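Local structure of bifunctional GH43-CE protein (Bacteroides eggerthii, 6MLY) at residues A[45-50]-A[94-99]; A[53-58]-A[70-75]; A[110-115]-A[140-145]; A[118-123]-A[134-139]. The protein probably hydrolyses xylan-derived chains as a family 43 glycoside hydrolase, likely a beta-xylosidase, and also carries a carbohydrate esterase domain. All blocks are in the same frame, centred on the assembly; numbering follows the deposited sequence.

Interaction 1: residues A[45-50]-A[94-99]; sequences SSTTMH and GSWASC
S45 and S98 share a hydrogen bond between their hydroxyls, OG to OG 2.6 Å, which either could donate. It joins two antiparallel runs of chain in the family 43 beta-propeller: 45-50 leaves one blade, and 94-99 leads into strand 99-103 of the next. Serine suits both places, since each short hydroxyl can meet its partner inside a buried seam. At the other end M49 and S95 form a single antiparallel bridge. S95 N donates to M49 O (3.3 Å), while the return bond from M49 N to S95 O (3.2 Å) is weak, its angle only 122°. G94 takes a positive phi, and a side chain there would probably crowd M49 O. T47 sends its two branches different ways. CG2, anti to the backbone N (chi1 of the OG1 branch -59°), reaches S95 O at 3.3 Å, whereas OG1 turns to W96 and has a weak bond to D32. The W96 indole is held through NE1 by the carbonyl of G92. M49, with its flexible chain extended, crosses this ring obliquely: its SD is a slanted Met-aromatic neighbour, and its CG lies 3.7 Å from W96 NE1.

Interaction 2: residues A[53-58]-A[70-75]; sequences PGVPIM and NYAYDT
The Y71 ring carries P53 on one face, with P53 CG 3.4 Å above the ring plane and over its centre, a CH-pi contact; G54 C and O lie at its edge. P56 CB comes in obliquely against Y71 CE2. The second ring, Y73, has G54 CA over one face, 3.7 Å above the plane and offset toward the rim. Y71 belongs to the beta hairpin of strands 56-60 and 66-71, part of a blade in the family 43 propeller, and Y73 follows just past a corner. The compact, rigid ring of P53 offers C-H groups to the tyrosine face, and glycine suits the Y73 face, because a side chain on G54 would probably collide with that ring. Y73 is put there by a chi1 of 68°, its CG lodged between the backbone N and the carbonyl carbon. The Y71 hydroxyl bonds to L330 O, tying the hairpin to the concanavalin A-like domain. With an alanine at Y71, P53 would probably lose its aromatic support and L330 O this partner. Both segments turn a corner here, at V55 and A72, where the A72 N-H is shared between two carbonyls, G54 O and V55 O, each 3.2 Å from A72 N. Inside the corner V55 CB packs on A72 CB at 3.6 Å, small against branched, while V55 CG2 touches Y73 CE2. Before the corner, G54 N donates almost straight to Y73 O (170°). Beyond it regular pairing resumes: I57 CD1 folds back to 3.4 Å from N70 O, the same oxygen that accepts I57 N at 2.8 Å.

Interaction 3: residues A[110-115]-A[140-145]; sequences STFAQT and AYHDHS
F112 and A140 bring their CA atoms to 5.3 Å where strand 110-113 passes the irregular loop 140-145, side chains meeting loop backbone rather than a paired strand. A chi1 of 64° sets F112 CG between its own N and C and turns the ring under the loop: Y141 O sits 3.5 Å above its plane, offset toward the rim, and H142 CA stands over the same face. A140, small enough to let the chains close in, sets its CB 3.9 Å from F112 CD1. F112 CZ meets D143 OD1 at 3.6 Å, ring and carboxylate planes 32° apart, while the rings of H142 and H144 complete an oblique aromatic cluster. H144 is gripped at both nitrogens. Its NE2 shares a hydrogen bond of 2.6 Å with S110 OG, which lies in the imidazole plane, and its ND1 donates to Y141 O at 3.0 Å, fixing the ring's rotation. Cutting F112 back to a valine is likely to open a gap beneath Y141 O and leave the turn around D143 less supported. D143 is predicted to tune the catalytic acid and orient it with the substrate; the packing is consistent with F112 and H144 helping to position this active-site loop of a family 43 propeller.

Interaction 4: residues A[118-123]-A[134-139]; sequences KTYFYT and CTEFSP
The K118 chain slants across that of E136, and its NZ makes a weak salt bridge to E136 OE2 at 3.4 Å; two long, charged side chains suit this solvent-facing edge of the sheet. T119 follows, paired with F137 by two backbone bonds, of which T119 N to F137 O is short and nearly straight (2.7 Å, 176°). Its hydroxyl OG1 donates to P139 O at 2.9 Å, in the carbonyl plane and on a lone pair, and also accepts from Y141 N. A threonine thus pins the chain just after a cis peptide, the one before P139. Y120 points to the opposite face, lying side by side with E136: OE1 of E136 sits at the ring edge, 3.3 Å from Y120 CE2, with the carboxylate nearly perpendicular to the ring. The Y120 hydroxyl bonds to T116. F121 returns to the T119 face and pairs with T135 through another double set of backbone bonds. A chi1 of 50° tucks F137 CG over its own backbone and brings CZ to the edge of the F121 ring, 3.8 Å from F121 CE2. F121 also meets F146 edge-to-face, so greasy rings suit this buried side. T135 OG1 passes close to F121 CB but is bonded to L172 O. Y122, again on the Y120 face, takes the C134 sulfur obliquely, SG to Y122 CD2 3.7 Å, and its ring reaches Y73. Alternating side chains and paired backbone bonds make this an antiparallel beta hairpin, the third strand and the edge strand of a four-stranded propeller blade.

How the interactions relate
From the N terminus, segment 45-50 opens interaction 1, whose loop ends only at 94-99. Within that span the hairpin of interaction 2 forms and closes, 53-58 on 70-75. Interaction 1 thus brings the exit of one blade against the entry of the next. The chain then runs into strand 106-113, where interaction 3 begins; the hairpin of interaction 4, 118-123 with 134-139, lies wholly inside its span before 140-145 returns. The two enclosing loops follow one another, and none cross. Further bonds join them: a weak one between Y73 OH and S95 OG links interactions 2 and 1, C99 N to S110 O links 1 and 3, and T111 O to Y120 N links 3 and 4.

Interaction 1: residues A[45-50]-A[94-99]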
# COMPACT_ATOMS: atom_id res chain seq x y z
N SER A 45 -2.86 -21.24 18.90
CA SER A 45 -3.55 -20.00 19.25
C SER A 45 -2.71 -18.82 18.78
O SER A 45 -1.59 -18.99 18.29
CB SER A 45 -3.85 -19.94 20.73
OG SER A 45 -2.66 -19.79 21.48
N SER A 46 -3.25 -17.61 18.92
CA SER A 46 -2.71 -16.44 18.21
C SER A 46 -3.25 -15.14 18.82
O SER A 46 -4.21 -15.16 19.59
CB SER A 46 -3.03 -16.54 16.75
OG SER A 46 -2.11 -15.82 15.97
N THR A 47 -2.61 -14.02 18.46
CA THR A 47 -3.02 -12.68 18.90
C THR A 47 -3.62 -11.91 17.71
O THR A 47 -3.04 -11.89 16.62
CB THR A 47 -1.84 -11.92 19.51
OG1 THR A 47 -1.32 -12.64 20.63
CG2 THR A 47 -2.22 -10.53 19.97
N THR A 48 -4.80 -11.32 17.95
CA THR A 48 -5.44 -10.36 17.05
C THR A 48 -5.86 -9.09 17.81
O THR A 48 -6.52 -8.22 17.24
CB THR A 48 -6.67 -10.96 16.37
OG1 THR A 48 -7.63 -11.28 17.38
CG2 THR A 48 -6.34 -12.17 15.53
N MET A 49 -5.46 -8.99 19.09
CA MET A 49 -5.64 -7.80 19.91
C MET A 49 -7.11 -7.36 19.89
O MET A 49 -7.97 -8.05 20.46
CB MET A 49 -4.72 -6.67 19.40
CG MET A 49 -3.25 -6.94 19.67
SD MET A 49 -2.17 -6.05 18.52
CE MET A 49 -0.62 -6.90 18.84
N HIS A 50 -7.40 -6.27 19.18
CA HIS A 50 -8.65 -5.52 19.30
C HIS A 50 -9.70 -6.03 18.31
O HIS A 50 -10.78 -5.45 18.23
CB HIS A 50 -8.39 -4.02 19.10
CG HIS A 50 -7.71 -3.72 17.80
ND1 HIS A 50 -6.37 -3.44 17.73
CD2 HIS A 50 -8.18 -3.71 16.54
CE1 HIS A 50 -6.03 -3.25 16.48
NE2 HIS A 50 -7.12 -3.41 15.72
N GLY A 94 -6.19 -4.94 23.66
CA GLY A 94 -7.07 -6.11 23.58
C GLY A 94 -6.37 -7.39 24.01
O GLY A 94 -5.40 -7.35 24.78
N SER A 95 -6.85 -8.52 23.48
CA SER A 95 -6.34 -9.84 23.83
C SER A 95 -4.94 -10.03 23.24
O SER A 95 -4.77 -10.02 22.03
CB SER A 95 -7.28 -10.93 23.40
OG SER A 95 -7.38 -11.01 21.99
N TRP A 96 -3.97 -10.26 24.12
CA TRP A 96 -2.54 -10.37 23.78
C TRP A 96 -2.11 -11.85 23.77
O TRP A 96 -2.95 -12.75 23.57
CB TRP A 96 -1.74 -9.49 24.75
CG TRP A 96 -1.51 -8.10 24.21
CD1 TRP A 96 -2.25 -7.48 23.25
CD2 TRP A 96 -0.48 -7.17 24.59
NE1 TRP A 96 -1.74 -6.24 23.00
CE2 TRP A 96 -0.66 -6.02 23.81
CE3 TRP A 96 0.57 -7.20 25.51
CZ2 TRP A 96 0.16 -4.90 23.92
CZ3 TRP A 96 1.39 -6.10 25.62
CH2 TRP A 96 1.19 -4.96 24.83
N ALA A 97 -0.80 -12.09 23.92
CA ALA A 97 -0.19 -13.43 23.87
C ALA A 97 -1.00 -14.42 24.71
O ALA A 97 -1.32 -14.15 25.86
CB ALA A 97 1.24 -13.37 24.34
N SER A 98 -1.32 -15.56 24.09
CA SER A 98 -2.12 -16.60 24.68
C SER A 98 -1.24 -17.81 24.95
O SER A 98 -0.10 -17.88 24.48
CB SER A 98 -3.29 -16.96 23.78
OG SER A 98 -2.85 -17.47 22.53
N CYS A 99 -1.78 -18.75 25.73
CA CYS A 99 -1.13 -19.98 26.11
C CYS A 99 -2.07 -21.14 25.76
O CYS A 99 -3.21 -21.17 26.24
CB CYS A 99 -0.81 -19.96 27.60
SG CYS A 99 0.29 -21.29 28.14

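Interaction 2: residues A[53-58]-A[70-75]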
# COMPACT_ATOMS: atom_id res chain seq x y z
N PRO A 53 -14.21 -11.67 16.30
CA PRO A 53 -13.82 -12.39 17.50
C PRO A 53 -12.30 -12.40 17.78
O PRO A 53 -11.51 -11.92 16.95
CB PRO A 53 -14.31 -13.82 17.25
CG PRO A 53 -14.22 -13.97 15.76
CD PRO A 53 -14.64 -12.61 15.25
N GLY A 54 -11.93 -12.96 18.95
CA GLY A 54 -10.57 -12.89 19.52
C GLY A 54 -9.94 -14.26 19.71
O GLY A 54 -10.63 -15.28 19.75
N VAL A 55 -8.61 -14.26 19.86
CA VAL A 55 -7.75 -15.45 20.05
C VAL A 55 -8.13 -16.51 19.02
O VAL A 55 -8.83 -17.47 19.34
CB VAL A 55 -7.82 -16.01 21.49
CG1 VAL A 55 -6.70 -17.01 21.75
CG2 VAL A 55 -7.79 -14.91 22.54
N PRO A 56 -7.69 -16.37 17.75
CA PRO A 56 -7.94 -17.39 16.73
C PRO A 56 -7.10 -18.65 16.93
O PRO A 56 -5.89 -18.56 17.15
CB PRO A 56 -7.56 -16.70 15.41
CG PRO A 56 -6.58 -15.62 15.81
CD PRO A 56 -6.97 -15.20 17.21
N ILE A 57 -7.76 -19.81 16.85
CA ILE A 57 -7.10 -21.11 16.88
C ILE A 57 -6.98 -21.61 15.44
O ILE A 57 -7.94 -21.53 14.68
CB ILE A 57 -7.86 -22.13 17.76
CG1 ILE A 57 -8.15 -21.58 19.16
CG2 ILE A 57 -7.12 -23.46 17.82
CD1 ILE A 57 -9.59 -21.23 19.41
N MET A 58 -5.79 -22.11 15.09
CA MET A 58 -5.47 -22.62 13.76
C MET A 58 -5.06 -24.09 13.86
O MET A 58 -4.33 -24.46 14.77
CB MET A 58 -4.32 -21.83 13.14
CG MET A 58 -4.65 -20.39 12.86
SD MET A 58 -3.39 -19.58 11.86
CE MET A 58 -3.93 -17.88 11.99
N ASN A 70 -11.55 -22.13 14.90
CA ASN A 70 -12.35 -21.62 16.02
C ASN A 70 -11.69 -20.35 16.60
O ASN A 70 -10.51 -20.07 16.34
CB ASN A 70 -12.54 -22.70 17.10
CG ASN A 70 -13.70 -22.47 18.04
OD1 ASN A 70 -14.36 -21.43 18.01
ND2 ASN A 70 -13.97 -23.45 18.89
N TYR A 71 -12.49 -19.60 17.37
CA TYR A 71 -12.05 -18.48 18.19
C TYR A 71 -12.44 -18.74 19.65
O TYR A 71 -13.43 -19.42 19.93
CB TYR A 71 -12.67 -17.18 17.69
CG TYR A 71 -12.07 -16.65 16.40
CD1 TYR A 71 -12.50 -17.12 15.17
CD2 TYR A 71 -11.08 -15.69 16.42
CE1 TYR A 71 -11.96 -16.64 13.99
CE2 TYR A 71 -10.53 -15.19 15.25
CZ TYR A 71 -10.97 -15.67 14.03
OH TYR A 71 -10.42 -15.18 12.87
N ALA A 72 -11.66 -18.16 20.58
CA ALA A 72 -11.84 -18.36 22.02
C ALA A 72 -13.06 -17.58 22.54
O ALA A 72 -13.77 -18.08 23.43
CB ALA A 72 -10.59 -17.95 22.76
N TYR A 73 -13.27 -16.37 22.02
CA TYR A 73 -14.42 -15.55 22.42
C TYR A 73 -14.90 -14.71 21.23
O TYR A 73 -14.21 -14.59 20.24
CB TYR A 73 -14.07 -14.67 23.63
CG TYR A 73 -13.06 -13.58 23.37
CD1 TYR A 73 -13.43 -12.38 22.78
CD2 TYR A 73 -11.73 -13.74 23.75
CE1 TYR A 73 -12.50 -11.37 22.55
CE2 TYR A 73 -10.80 -12.73 23.54
CZ TYR A 73 -11.18 -11.55 22.93
OH TYR A 73 -10.25 -10.58 22.73
N ASP A 74 -16.10 -14.12 21.40
CA ASP A 74 -16.78 -13.30 20.41
C ASP A 74 -16.45 -11.82 20.66
O ASP A 74 -15.89 -11.16 19.80
CB ASP A 74 -18.29 -13.54 20.44
CG ASP A 74 -18.83 -14.28 19.23
OD1 ASP A 74 -19.02 -15.52 19.32
OD2 ASP A 74 -19.09 -13.59 18.20
N THR A 75 -16.84 -11.33 21.84
CA THR A 75 -16.45 -10.00 22.33
C THR A 75 -15.77 -10.16 23.69
O THR A 75 -16.08 -11.07 24.46
CB THR A 75 -17.66 -9.05 22.38
OG1 THR A 75 -18.75 -9.70 23.03
CG2 THR A 75 -18.12 -8.60 21.01

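Interaction 3: residues A[110-115]-A[140-145]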
# COMPACT_ATOMS: atom_id res chain seq x y z
N SER A 110 -5.49 -19.85 27.37
CA SER A 110 -5.49 -18.65 28.21
C SER A 110 -5.07 -17.43 27.39
O SER A 110 -4.28 -17.55 26.47
CB SER A 110 -4.59 -18.82 29.40
OG SER A 110 -3.23 -18.61 29.04
N THR A 111 -5.60 -16.26 27.76
CA THR A 111 -5.04 -14.97 27.37
C THR A 111 -5.31 -13.94 28.48
O THR A 111 -6.04 -14.22 29.44
CB THR A 111 -5.58 -14.49 26.02
OG1 THR A 111 -4.85 -13.32 25.65
CG2 THR A 111 -7.06 -14.16 26.03
N PHE A 112 -4.72 -12.76 28.31
CA PHE A 112 -4.88 -11.60 29.18
C PHE A 112 -5.15 -10.37 28.30
O PHE A 112 -5.01 -10.45 27.07
CB PHE A 112 -3.62 -11.37 30.02
CG PHE A 112 -2.39 -11.03 29.21
CD1 PHE A 112 -1.93 -9.72 29.15
CD2 PHE A 112 -1.72 -12.00 28.49
CE1 PHE A 112 -0.81 -9.40 28.39
CE2 PHE A 112 -0.61 -11.68 27.73
CZ PHE A 112 -0.15 -10.38 27.68
N ALA A 113 -5.53 -9.25 28.93
CA ALA A 113 -5.77 -8.01 28.20
C ALA A 113 -5.69 -6.80 29.15
O ALA A 113 -6.37 -6.77 30.18
CB ALA A 113 -7.11 -8.07 27.52
N GLN A 114 -4.89 -5.81 28.74
CA GLN A 114 -4.76 -4.51 29.42
C GLN A 114 -6.02 -3.67 29.20
O GLN A 114 -6.29 -2.75 29.96
CB GLN A 114 -3.52 -3.77 28.91
CG GLN A 114 -2.23 -4.51 29.19
CD GLN A 114 -1.03 -3.84 28.57
OE1 GLN A 114 -0.49 -2.88 29.11
NE2 GLN A 114 -0.60 -4.36 27.42
N THR A 115 -6.80 -4.00 28.15
CA THR A 115 -8.09 -3.38 27.88
C THR A 115 -9.03 -3.49 29.09
O THR A 115 -9.89 -2.63 29.24
CB THR A 115 -8.73 -3.99 26.62
OG1 THR A 115 -7.85 -3.73 25.52
CG2 THR A 115 -10.10 -3.44 26.32
N ALA A 140 -3.79 -8.76 34.91
CA ALA A 140 -3.27 -9.38 33.71
C ALA A 140 -1.83 -9.84 33.99
O ALA A 140 -0.99 -9.03 34.39
CB ALA A 140 -3.33 -8.39 32.56
N TYR A 141 -1.57 -11.13 33.80
CA TYR A 141 -0.22 -11.67 33.92
C TYR A 141 0.45 -11.60 32.53
O TYR A 141 -0.03 -12.19 31.57
CB TYR A 141 -0.26 -13.07 34.53
CG TYR A 141 -0.80 -13.12 35.94
CD1 TYR A 141 0.04 -13.16 37.04
CD2 TYR A 141 -2.17 -13.16 36.17
CE1 TYR A 141 -0.46 -13.22 38.34
CE2 TYR A 141 -2.68 -13.22 37.46
CZ TYR A 141 -1.83 -13.25 38.55
OH TYR A 141 -2.35 -13.29 39.81
N HIS A 142 1.56 -10.86 32.46
CA HIS A 142 2.18 -10.46 31.20
C HIS A 142 2.90 -11.65 30.57
O HIS A 142 3.89 -12.14 31.13
CB HIS A 142 3.09 -9.24 31.44
CG HIS A 142 3.62 -8.59 30.21
ND1 HIS A 142 2.87 -7.72 29.45
CD2 HIS A 142 4.85 -8.65 29.64
CE1 HIS A 142 3.60 -7.28 28.44
NE2 HIS A 142 4.82 -7.83 28.53
N ASP A 143 2.40 -12.10 29.42
CA ASP A 143 3.00 -13.18 28.62
C ASP A 143 3.17 -14.42 29.49
O ASP A 143 4.25 -15.02 29.52
CB ASP A 143 4.36 -12.77 28.04
CG ASP A 143 4.36 -11.42 27.35
OD1 ASP A 143 3.45 -10.62 27.63
OD2 ASP A 143 5.28 -11.18 26.56
N HIS A 144 2.10 -14.77 30.21
CA HIS A 144 2.10 -15.90 31.11
C HIS A 144 2.11 -17.20 30.31
O HIS A 144 1.52 -17.29 29.24
CB HIS A 144 0.89 -15.82 32.06
CG HIS A 144 -0.44 -15.96 31.38
ND1 HIS A 144 -1.32 -14.90 31.26
CD2 HIS A 144 -1.04 -17.02 30.80
CE1 HIS A 144 -2.40 -15.31 30.63
NE2 HIS A 144 -2.25 -16.60 30.33
N SER A 145 2.79 -18.21 30.85
CA SER A 145 2.84 -19.55 30.28
C SER A 145 2.52 -20.58 31.37
O SER A 145 3.43 -21.07 32.02
CB SER A 145 4.18 -19.81 29.64
OG SER A 145 4.35 -21.18 29.32

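Interaction 4: residues A[118-123]-A[134-139]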
# COMPACT_ATOMS: atom_id res chain seq x y z
N LYS A 118 -7.33 -7.90 32.91
CA LYS A 118 -7.83 -9.21 33.35
C LYS A 118 -7.13 -10.33 32.57
O LYS A 118 -6.69 -10.13 31.42
CB LYS A 118 -9.34 -9.32 33.15
CG LYS A 118 -10.20 -8.74 34.27
CD LYS A 118 -11.59 -9.34 34.31
CE LYS A 118 -12.44 -8.82 35.44
NZ LYS A 118 -13.22 -9.91 36.08
N THR A 119 -7.07 -11.51 33.21
CA THR A 119 -6.61 -12.77 32.61
C THR A 119 -7.81 -13.72 32.45
O THR A 119 -8.59 -13.89 33.39
CB THR A 119 -5.48 -13.40 33.45
OG1 THR A 119 -4.41 -12.47 33.51
CG2 THR A 119 -4.98 -14.71 32.89
N TYR A 120 -7.94 -14.32 31.26
CA TYR A 120 -9.08 -15.18 30.89
C TYR A 120 -8.59 -16.61 30.60
O TYR A 120 -7.55 -16.79 29.98
CB TYR A 120 -9.82 -14.62 29.68
CG TYR A 120 -10.33 -13.21 29.85
CD1 TYR A 120 -9.51 -12.11 29.61
CD2 TYR A 120 -11.64 -12.96 30.25
CE1 TYR A 120 -9.98 -10.81 29.77
CE2 TYR A 120 -12.12 -11.67 30.41
CZ TYR A 120 -11.29 -10.59 30.16
OH TYR A 120 -11.75 -9.31 30.32
N PHE A 121 -9.37 -17.60 31.04
CA PHE A 121 -9.08 -19.02 30.81
C PHE A 121 -10.29 -19.67 30.13
O PHE A 121 -11.44 -19.48 30.55
CB PHE A 121 -8.75 -19.74 32.12
CG PHE A 121 -7.28 -19.78 32.45
CD1 PHE A 121 -6.46 -20.76 31.92
CD2 PHE A 121 -6.71 -18.82 33.27
CE1 PHE A 121 -5.10 -20.79 32.21
CE2 PHE A 121 -5.35 -18.85 33.56
CZ PHE A 121 -4.55 -19.84 33.03
N TYR A 122 -10.01 -20.47 29.09
CA TYR A 122 -11.02 -21.15 28.28
C TYR A 122 -10.67 -22.64 28.19
O TYR A 122 -9.50 -22.98 27.98
CB TYR A 122 -11.07 -20.51 26.89
CG TYR A 122 -11.35 -19.03 26.83
CD1 TYR A 122 -10.33 -18.10 26.95
CD2 TYR A 122 -12.63 -18.55 26.59
CE1 TYR A 122 -10.58 -16.73 26.86
CE2 TYR A 122 -12.90 -17.20 26.50
CZ TYR A 122 -11.87 -16.28 26.63
OH TYR A 122 -12.15 -14.95 26.55
N THR A 123 -11.67 -23.52 28.36
CA THR A 123 -11.45 -24.97 28.31
C THR A 123 -12.54 -25.67 27.49
O THR A 123 -13.71 -25.28 27.55
CB THR A 123 -11.41 -25.58 29.72
OG1 THR A 123 -12.73 -25.50 30.27
CG2 THR A 123 -10.42 -24.89 30.64
N CYS A 134 -15.58 -20.90 30.74
CA CYS A 134 -14.76 -19.70 30.85
C CYS A 134 -14.59 -19.29 32.32
O CYS A 134 -15.48 -19.50 33.14
CB CYS A 134 -15.37 -18.55 30.05
SG CYS A 134 -15.83 -19.04 28.37
N THR A 135 -13.42 -18.71 32.62
CA THR A 135 -13.12 -18.10 33.92
C THR A 135 -12.26 -16.86 33.67
O THR A 135 -11.65 -16.72 32.60
CB THR A 135 -12.45 -19.12 34.86
OG1 THR A 135 -11.28 -19.65 34.23
CG2 THR A 135 -13.35 -20.26 35.25
N GLU A 136 -12.21 -15.95 34.65
CA GLU A 136 -11.41 -14.72 34.52
C GLU A 136 -11.13 -14.11 35.89
O GLU A 136 -11.86 -14.32 36.85
CB GLU A 136 -12.12 -13.73 33.60
CG GLU A 136 -13.54 -13.39 34.01
CD GLU A 136 -14.27 -12.55 32.98
OE1 GLU A 136 -14.69 -13.11 31.94
OE2 GLU A 136 -14.39 -11.33 33.19
N PHE A 137 -10.04 -13.33 35.95
CA PHE A 137 -9.55 -12.72 37.19
C PHE A 137 -8.44 -11.71 36.90
O PHE A 137 -7.93 -11.64 35.77
CB PHE A 137 -9.07 -13.81 38.15
CG PHE A 137 -8.11 -14.83 37.56
CD1 PHE A 137 -6.75 -14.60 37.54
CD2 PHE A 137 -8.58 -16.03 37.06
CE1 PHE A 137 -5.87 -15.54 37.02
CE2 PHE A 137 -7.71 -16.98 36.54
CZ PHE A 137 -6.35 -16.72 36.51
N SER A 138 -8.09 -10.92 37.93
CA SER A 138 -7.08 -9.86 37.85
C SER A 138 -5.85 -10.26 38.66
O SER A 138 -5.96 -11.10 39.55
CB SER A 138 -7.64 -8.55 38.33
OG SER A 138 -8.64 -8.08 37.44
N PRO A 139 -4.68 -9.68 38.36
CA PRO A 139 -4.46 -8.75 37.26
C PRO A 139 -4.34 -9.47 35.91
O PRO A 139 -4.76 -10.62 35.77
CB PRO A 139 -3.15 -8.03 37.61
CG PRO A 139 -2.41 -9.05 38.45
CD PRO A 139 -3.50 -9.76 39.22